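Local coordinates for protein alpha-rhamnosidase (Dictyoglomus thermophilum, PDB 6I60) that probably hydrolyses terminal non-reducing alpha-L-rhamnose residues of alpha-L-rhamnosides, and can be applied to removing rhamnose from natural flavonoids, at residues A174-F179 against G292-N297. Sequence-based numbering, arbitrary orientation.
Sequences AYAPMF and GPITLN
The backbones of Tyr175 and Thr295 approach to 4.9 Å between CA atoms, and the chains then diverge, Met178 CA and Gly292 CA standing 6.9 Å apart. At the close end Tyr175 CA lies 3.2 Å from Thr295 O, a CA-H...O contact with 146° at the hydrogen. Tyr175 has CG anti to its carbonyl carbon (chi1 -86°), which lays the ring alongside Thr295: Thr295 CB sits over one face, 4.3 Å from the centroid and 23° off the normal, a CH-pi contact. Leu296 CD2 reaches Tyr175 CE1 obliquely at 3.6 Å. Further along, the Ala176 methyl meets the CG2 branch of Ile294, CB to CG2 3.6 Å. Met178, its chain bent at chi3, lays SD against Gly292 CA and sets CE against Pro293 CD at 3.7 Å. Asn297 ND2 lies near Ala174 O at a poor bonding angle and is satisfied elsewhere; Asn251 N bonds Asn297 OD1 and Asn251 ND2 bonds Ala174 O. Strands 171-184 and 288-298, each broken by a bulge or short loop, pair antiparallel at Met178 and Thr290, whereas Thr295 bonds to Ile304 in the alpha-L-rhamnosidase N-terminal domain. Between the segments, apolar packing and one CA-H...O contact hold the chains without hydrogen bonds, even where they come closest.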
loop_
_atom_site.group_PDB
_atom_site.type_symbol
_atom_site.label_atom_id
_atom_site.label_comp_id
_atom_site.label_asym_id
_atom_site.label_seq_id
_atom_site.Cartn_x
_atom_site.Cartn_y
_atom_site.Cartn_z
ATOM N N ALA A 174 15.943 -14.373 18.820
ATOM C CA ALA A 174 17.247 -14.955 18.553
ATOM C C ALA A 174 18.269 -13.852 18.283
ATOM O O ALA A 174 17.945 -12.662 18.234
ATOM C CB ALA A 174 17.166 -15.927 17.378
ATOM N N TYR A 175 19.522 -14.250 18.103
ATOM C CA TYR A 175 20.593 -13.306 17.832
ATOM C C TYR A 175 20.660 -13.030 16.331
ATOM O O TYR A 175 19.765 -13.397 15.567
ATOM C CB TYR A 175 21.918 -13.840 18.371
ATOM C CG TYR A 175 22.178 -13.516 19.824
ATOM C CD1 TYR A 175 21.169 -13.622 20.773
ATOM C CD2 TYR A 175 23.437 -13.114 20.249
ATOM C CE1 TYR A 175 21.406 -13.331 22.102
ATOM C CE2 TYR A 175 23.684 -12.821 21.574
ATOM C CZ TYR A 175 22.666 -12.932 22.497
ATOM O OH TYR A 175 22.912 -12.641 23.818
ATOM N N ALA A 176 21.733 -12.374 15.892
ATOM C CA ALA A 176 21.913 -12.036 14.484
ATOM C C ALA A 176 23.111 -12.789 13.923
ATOM O O ALA A 176 24.255 -12.337 14.081
ATOM C CB ALA A 176 22.097 -10.526 14.308
ATOM N N PRO A 177 22.912 -13.928 13.268
ATOM C CA PRO A 177 24.048 -14.666 12.712
ATOM C C PRO A 177 24.538 -14.060 11.409
ATOM O O PRO A 177 23.769 -13.516 10.613
ATOM C CB PRO A 177 23.473 -16.069 12.483
ATOM C CG PRO A 177 22.027 -15.836 12.231
ATOM C CD PRO A 177 21.631 -14.623 13.042
ATOM N N MET A 178 25.848 -14.159 11.204
ATOM C CA MET A 178 26.491 -13.729 9.971
ATOM C C MET A 178 27.022 -14.948 9.231
ATOM O O MET A 178 27.483 -15.910 9.852
ATOM C CB MET A 178 27.632 -12.748 10.256
ATOM C CG MET A 178 27.265 -11.633 11.220
ATOM S SD MET A 178 28.710 -10.779 11.879
ATOM C CE MET A 178 28.366 -9.092 11.388
ATOM N N PHE A 179 26.953 -14.906 7.902
ATOM C CA PHE A 179 27.381 -16.017 7.063
ATOM C C PHE A 179 28.354 -15.508 6.015
ATOM O O PHE A 179 28.107 -14.477 5.381
ATOM C CB PHE A 179 26.184 -16.700 6.397
ATOM C CG PHE A 179 25.268 -17.389 7.366
ATOM C CD1 PHE A 179 24.216 -16.706 7.949
ATOM C CD2 PHE A 179 25.464 -18.719 7.699
ATOM C CE1 PHE A 179 23.373 -17.337 8.844
ATOM C CE2 PHE A 179 24.625 -19.354 8.594
ATOM C CZ PHE A 179 23.578 -18.662 9.167
ATOM N N GLY A 292 28.055 -11.526 15.591
ATOM C CA GLY A 292 28.719 -10.256 15.439
ATOM C C GLY A 292 28.313 -9.235 16.480
ATOM O O GLY A 292 28.059 -9.558 17.645
ATOM N N PRO A 293 28.252 -7.966 16.070
ATOM C CA PRO A 293 27.900 -6.909 17.029
ATOM C C PRO A 293 26.441 -6.937 17.458
ATOM O O PRO A 293 26.145 -6.619 18.615
ATOM C CB PRO A 293 28.243 -5.621 16.271
ATOM C CG PRO A 293 28.158 -5.998 14.828
ATOM C CD PRO A 293 28.591 -7.429 14.740
ATOM N N ILE A 294 25.522 -7.309 16.572
ATOM C CA ILE A 294 24.099 -7.273 16.894
ATOM C C ILE A 294 23.745 -8.480 17.750
ATOM O O ILE A 294 24.015 -9.627 17.374
ATOM C CB ILE A 294 23.249 -7.232 15.614
ATOM C CG1 ILE A 294 23.512 -5.941 14.840
ATOM C CG2 ILE A 294 21.772 -7.339 15.956
ATOM C CD1 ILE A 294 24.192 -6.157 13.513
ATOM N N THR A 295 23.137 -8.224 18.910
ATOM C CA THR A 295 22.653 -9.296 19.771
ATOM C C THR A 295 21.173 -9.538 19.510
ATOM O O THR A 295 20.806 -10.134 18.493
ATOM C CB THR A 295 22.886 -8.967 21.248
ATOM O OG1 THR A 295 22.074 -7.851 21.628
ATOM C CG2 THR A 295 24.352 -8.632 21.493
ATOM N N LEU A 296 20.315 -9.074 20.414
ATOM C CA LEU A 296 18.880 -9.239 20.247
ATOM C C LEU A 296 18.346 -8.260 19.211
ATOM O O LEU A 296 18.784 -7.108 19.136
ATOM C CB LEU A 296 18.160 -9.034 21.580
ATOM C CG LEU A 296 18.623 -9.919 22.736
ATOM C CD1 LEU A 296 17.885 -9.551 24.013
ATOM C CD2 LEU A 296 18.416 -11.382 22.396
ATOM N N ASN A 297 17.393 -8.726 18.406
ATOM C CA ASN A 297 16.755 -7.884 17.404
ATOM C C ASN A 297 15.298 -8.301 17.273
ATOM O O ASN A 297 15.001 -9.489 17.121
ATOM C CB ASN A 297 17.475 -7.977 16.052
ATOM C CG ASN A 297 17.461 -9.381 15.471
ATOM O OD1 ASN A 297 16.737 -9.661 14.515
ATOM N ND2 ASN A 297 18.267 -10.268 16.042
#